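Local coordinates for putative signal transduction protein with CBS domains (Kribbella flavida, PDB 4NOC) that is of unknown function but carries a pair of CBS domains and probably acts as a regulatory, ligand-sensing module in signal transduction, at residues V26-S31 with P35-V40; A116-L121 with G136-S141. All coordinates share one frame; numbering follows the deposited sequence.

Contact 1 (V26-S31 with P35-V40)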
loop_
_atom_site.group_PDB
_atom_site.type_symbol
_atom_site.label_atom_id
_atom_site.label_comp_id
_atom_site.label_asym_id
_atom_site.label_seq_id
_atom_site.Cartn_x
_atom_site.Cartn_y
_atom_site.Cartn_z
ATOM N N VAL A 26 1.466 6.387 -15.449
ATOM C CA VAL A 26 1.023 5.003 -15.464
ATOM C C VAL A 26 2.147 4.069 -15.941
ATOM O O VAL A 26 2.324 2.973 -15.392
ATOM C CB VAL A 26 -0.261 4.821 -16.300
ATOM C CG1 VAL A 26 -0.747 3.376 -16.254
ATOM C CG2 VAL A 26 -1.352 5.752 -15.796
ATOM N N GLU A 27 2.915 4.505 -16.941
ATOM C CA GLU A 27 4.077 3.739 -17.388
ATOM C C GLU A 27 5.031 3.504 -16.223
ATOM O O GLU A 27 5.600 2.415 -16.071
ATOM C CB GLU A 27 4.797 4.446 -18.542
ATOM C CG GLU A 27 4.030 4.483 -19.877
ATOM C CD GLU A 27 4.098 3.169 -20.679
ATOM O OE1 GLU A 27 3.314 3.019 -21.649
ATOM O OE2 GLU A 27 4.931 2.291 -20.361
ATOM N N LEU A 28 5.193 4.516 -15.375
ATOM C CA LEU A 28 6.084 4.382 -14.233
ATOM C C LEU A 28 5.491 3.434 -13.185
ATOM O O LEU A 28 6.195 2.557 -12.661
ATOM C CB LEU A 28 6.351 5.752 -13.630
ATOM C CG LEU A 28 7.587 6.037 -12.799
ATOM C CD1 LEU A 28 8.869 5.507 -13.426
ATOM C CD2 LEU A 28 7.657 7.549 -12.669
ATOM N N LEU A 29 4.209 3.607 -12.873
ATOM C CA LEU A 29 3.561 2.740 -11.894
ATOM C C LEU A 29 3.678 1.280 -12.304
ATOM O O LEU A 29 3.878 0.397 -11.466
ATOM C CB LEU A 29 2.087 3.099 -11.749
ATOM C CG LEU A 29 1.822 4.306 -10.866
ATOM C CD1 LEU A 29 0.398 4.773 -11.050
ATOM C CD2 LEU A 29 2.089 3.935 -9.409
ATOM N N ALA A 30 3.572 1.043 -13.605
ATOM C CA ALA A 30 3.536 -0.301 -14.134
ATOM C C ALA A 30 4.924 -0.933 -14.146
ATOM O O ALA A 30 5.092 -2.090 -13.742
ATOM C CB ALA A 30 2.942 -0.283 -15.525
ATOM N N SER A 31 5.913 -0.175 -14.611
ATOM C CA SER A 31 7.256 -0.711 -14.816
ATOM C C SER A 31 7.978 -0.916 -13.503
ATOM O O SER A 31 8.431 -2.018 -13.194
ATOM C CB SER A 31 8.079 0.205 -15.726
ATOM O OG SER A 31 7.702 0.057 -17.087
ATOM N N PRO A 35 3.282 0.493 -5.605
ATOM C CA PRO A 35 1.966 0.676 -4.994
ATOM C C PRO A 35 1.476 2.101 -5.255
ATOM O O PRO A 35 0.264 2.295 -5.397
ATOM C CB PRO A 35 2.255 0.482 -3.507
ATOM C CG PRO A 35 3.680 0.931 -3.353
ATOM C CD PRO A 35 4.363 0.472 -4.602
ATOM N N GLY A 36 2.403 3.066 -5.332
ATOM C CA GLY A 36 2.053 4.463 -5.545
ATOM C C GLY A 36 3.179 5.398 -5.962
ATOM O O GLY A 36 4.362 5.091 -5.819
ATOM N N LEU A 37 2.797 6.552 -6.500
ATOM C CA LEU A 37 3.745 7.605 -6.837
ATOM C C LEU A 37 3.552 8.750 -5.854
ATOM O O LEU A 37 2.425 9.021 -5.443
ATOM C CB LEU A 37 3.487 8.114 -8.262
ATOM C CG LEU A 37 3.710 7.121 -9.408
ATOM C CD1 LEU A 37 3.339 7.731 -10.748
ATOM C CD2 LEU A 37 5.155 6.613 -9.430
ATOM N N ILE A 38 4.635 9.417 -5.466
ATOM C CA ILE A 38 4.495 10.669 -4.725
ATOM C C ILE A 38 4.234 11.819 -5.700
ATOM O O ILE A 38 5.000 12.047 -6.633
ATOM C CB ILE A 38 5.708 10.970 -3.832
ATOM C CG1 ILE A 38 5.723 10.004 -2.639
ATOM C CG2 ILE A 38 5.661 12.416 -3.341
ATOM C CD1 ILE A 38 6.855 10.246 -1.686
ATOM N N VAL A 39 3.130 12.524 -5.495
ATOM C CA VAL A 39 2.767 13.602 -6.390
ATOM C C VAL A 39 3.181 14.920 -5.753
ATOM O O VAL A 39 2.881 15.157 -4.579
ATOM C CB VAL A 39 1.258 13.639 -6.597
ATOM C CG1 VAL A 39 0.881 14.773 -7.555
ATOM C CG2 VAL A 39 0.765 12.292 -7.115
ATOM N N VAL A 40 3.864 15.774 -6.507
ATOM C CA VAL A 40 4.178 17.100 -6.003
ATOM C C VAL A 40 3.550 18.193 -6.870
ATOM O O VAL A 40 3.098 17.927 -7.992
ATOM C CB VAL A 40 5.681 17.318 -5.922
ATOM C CG1 VAL A 40 6.318 16.184 -5.120
ATOM C CG2 VAL A 40 6.273 17.393 -7.329
#

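Contact 2 (A116-L121 with G136-S141)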
loop_
_atom_site.group_PDB
_atom_site.type_symbol
_atom_site.label_atom_id
_atom_site.label_comp_id
_atom_site.label_asym_id
_atom_site.label_seq_id
_atom_site.Cartn_x
_atom_site.Cartn_y
_atom_site.Cartn_z
ATOM N N ALA A 116 5.778 6.905 16.003
ATOM C CA ALA A 116 4.596 7.362 16.726
ATOM C C ALA A 116 3.636 7.958 15.724
ATOM O O ALA A 116 2.409 7.759 15.810
ATOM C CB ALA A 116 4.971 8.386 17.799
ATOM N N ILE A 117 4.196 8.678 14.756
ATOM C CA ILE A 117 3.380 9.337 13.736
ATOM C C ILE A 117 2.681 8.305 12.869
ATOM O O ILE A 117 1.456 8.346 12.706
ATOM C CB ILE A 117 4.220 10.233 12.837
ATOM C CG1 ILE A 117 4.650 11.485 13.606
ATOM C CG2 ILE A 117 3.426 10.612 11.598
ATOM C CD1 ILE A 117 5.893 12.116 13.035
HETATM N N MSE A 118 3.452 7.361 12.335
HETATM C CA MSE A 118 2.863 6.395 11.417
HETATM C C MSE A 118 1.905 5.475 12.156
HETATM O O MSE A 118 0.912 5.056 11.590
HETATM C CB MSE A 118 3.932 5.626 10.651
HETATM C CG MSE A 118 4.952 6.574 10.024
HETATM SE SE MSE A 118 6.170 5.587 8.841
HETATM C CE MSE A 118 4.841 4.818 7.621
ATOM N N ALA A 119 2.158 5.203 13.433
ATOM C CA ALA A 119 1.196 4.397 14.208
ATOM C C ALA A 119 -0.108 5.161 14.413
ATOM O O ALA A 119 -1.207 4.634 14.208
ATOM C CB ALA A 119 1.772 4.018 15.536
ATOM N N ARG A 120 0.026 6.407 14.851
ATOM C CA ARG A 120 -1.136 7.234 15.143
ATOM C C ARG A 120 -1.991 7.423 13.886
ATOM O O ARG A 120 -3.212 7.240 13.926
ATOM C CB ARG A 120 -0.680 8.598 15.687
ATOM C CG ARG A 120 -1.798 9.565 16.035
ATOM C CD ARG A 120 -1.234 10.963 16.362
ATOM N NE ARG A 120 -2.319 11.909 16.561
ATOM C CZ ARG A 120 -2.791 12.279 17.745
ATOM N NH1 ARG A 120 -2.243 11.814 18.866
ATOM N NH2 ARG A 120 -3.807 13.134 17.808
ATOM N N LEU A 121 -1.348 7.781 12.774
ATOM C CA LEU A 121 -2.092 8.061 11.543
ATOM C C LEU A 121 -2.405 6.792 10.760
ATOM O O LEU A 121 -3.280 6.807 9.908
ATOM C CB LEU A 121 -1.312 9.010 10.641
ATOM C CG LEU A 121 -0.961 10.389 11.190
ATOM C CD1 LEU A 121 -0.282 11.232 10.105
ATOM C CD2 LEU A 121 -2.212 11.078 11.697
ATOM N N GLY A 136 13.097 11.695 0.038
ATOM C CA GLY A 136 12.705 10.299 -0.046
ATOM C C GLY A 136 11.413 10.021 0.718
ATOM O O GLY A 136 10.678 10.959 1.073
ATOM N N ALA A 137 11.134 8.741 0.976
ATOM C CA ALA A 137 9.933 8.353 1.715
ATOM C C ALA A 137 10.223 7.208 2.679
ATOM O O ALA A 137 11.243 6.518 2.552
ATOM C CB ALA A 137 8.820 7.966 0.757
ATOM N N ILE A 138 9.332 7.029 3.650
ATOM C CA ILE A 138 9.418 5.924 4.596
ATOM C C ILE A 138 8.076 5.201 4.590
ATOM O O ILE A 138 7.065 5.752 5.049
ATOM C CB ILE A 138 9.686 6.420 6.021
ATOM C CG1 ILE A 138 10.953 7.260 6.070
ATOM C CG2 ILE A 138 9.811 5.247 6.998
ATOM C CD1 ILE A 138 11.100 8.019 7.357
ATOM N N THR A 139 8.057 3.978 4.063
ATOM C CA THR A 139 6.825 3.202 4.039
ATOM C C THR A 139 6.624 2.516 5.383
ATOM O O THR A 139 7.553 2.422 6.184
ATOM C CB THR A 139 6.884 2.093 3.007
ATOM O OG1 THR A 139 7.959 1.207 3.355
ATOM C CG2 THR A 139 7.124 2.672 1.615
ATOM N N ALA A 140 5.414 2.019 5.602
ATOM C CA ALA A 140 5.104 1.245 6.787
ATOM C C ALA A 140 6.067 0.044 6.908
ATOM O O ALA A 140 6.580 -0.217 7.988
ATOM C CB ALA A 140 3.620 0.785 6.759
ATOM N N SER A 141 6.336 -0.669 5.812
ATOM C CA SER A 141 7.204 -1.854 5.911
ATOM C C SER A 141 8.668 -1.464 6.169
ATOM O O SER A 141 9.416 -2.191 6.819
ATOM C CB SER A 141 7.063 -2.789 4.693
ATOM O OG SER A 141 7.661 -2.261 3.522
#

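Contact 1 (V26-S31 with P35-V40)
L29 and L37 reach each other with like first torsions: in both, CG lies anti to the carbonyl carbon and beside the backbone N, chi1 -80° in L29 and -65° in L37. From the helix, L29 thereby swings its isobutyl end toward the strand, although its CB leaves the backbone at a slant to it, while the CB of L37 points toward the helix. The two branch points then sit almost against one another. CD2 of L29 rests 3.6 Å from CG of L37, and CD1 of L37 comes back to 3.7 Å from CG of L29, so each leucine fits a methyl against the other's fork. L28 takes a different first torsion, its CG anti to the backbone N, and meets the second methyl of L37 more loosely, CG of L28 to CD2 of L37 being 4.2 Å. CD2 of L29 also lies 3.9 Å from CA of G36, on the strand backbone. No hydrogen bond crosses here; the contact is wholly apolar. Cut back to an alanine, L37 would probably no longer give the forked end of L29 a partner on the strand, and a gap would open beneath the helix. Residues 26-31 of helix 22-31 run at 139° to strand 36-40, the axes of these two pieces 8.8 Å apart at closest, within the beta-alpha-beta unit that starts at strand 15-17. V16 on that strand touches both L28 and L37, V55 of helix 52-59 meets L29, and L144 of the second subunit packs on L29 from outside the chain.

Contact 2 (A116-L121 with G136-S141)
In the second CBS domain, helix 111-121 lies over the point where strand 133-139 ends and helix 140-147 starts, and one side chain, the selenomethionine M118, makes the contact for the helix. Its CG stands anti to the carbonyl carbon, and the chain runs out extended before bending at chi3 (58°), which brings the terminal methyl down onto the backbone of the strand-to-helix junction. CE settles against backbone rather than side chains: it is 3.5 Å from O of I138, 3.7 Å from C of T139 and 3.5 Å from N of A140. SE lies 3.9 Å from O of I138 and 4.1 Å from CG2 of I138, the two side chains meeting at a slant. CE also reaches CB of A140 at 4.3 Å. The CB of T139 points away from helix 111-121; T139 occupies the N-cap position of helix 140-147, and its OG1 accepts a hydrogen bond from N of R142. V126 of the central strand touches both M118 and I138, joining the helix to the sheet, while A52 of the second subunit packs on A140. The helix also meets that subunit directly, where O of A119 is hydrogen-bonded to NH1 of R57 of the second subunit. Across the two segments there is no hydrogen bond, so M118 adds no polar partner to the peptide groups it covers. The selenium is a crystallographic label standing in for the methionine sulfur; the residue's contribution is an apolar, polarisable chain end and a methyl laid on backbone, probably held by shape and dispersion.

Contact 1 comes first along the chain and is complete before contact 2 begins; each lies in its own CBS domain, their centres 19 Å apart. Each joins a helix to a three-stranded mixed sheet of the same order, but at different strands: contact 1 uses the middle strand 36-40, contact 2 an outer strand of its sheet, 133-139, and the helix after it. The domains meet between them, where CD1 of I38 lies 3.9 Å from CB of A137, so strands from both contacts face each other across the domain interface. Both contacts also touch the second subunit, so both domains take part in the dimer interface, consistent with the way CBS domain pairs commonly assemble.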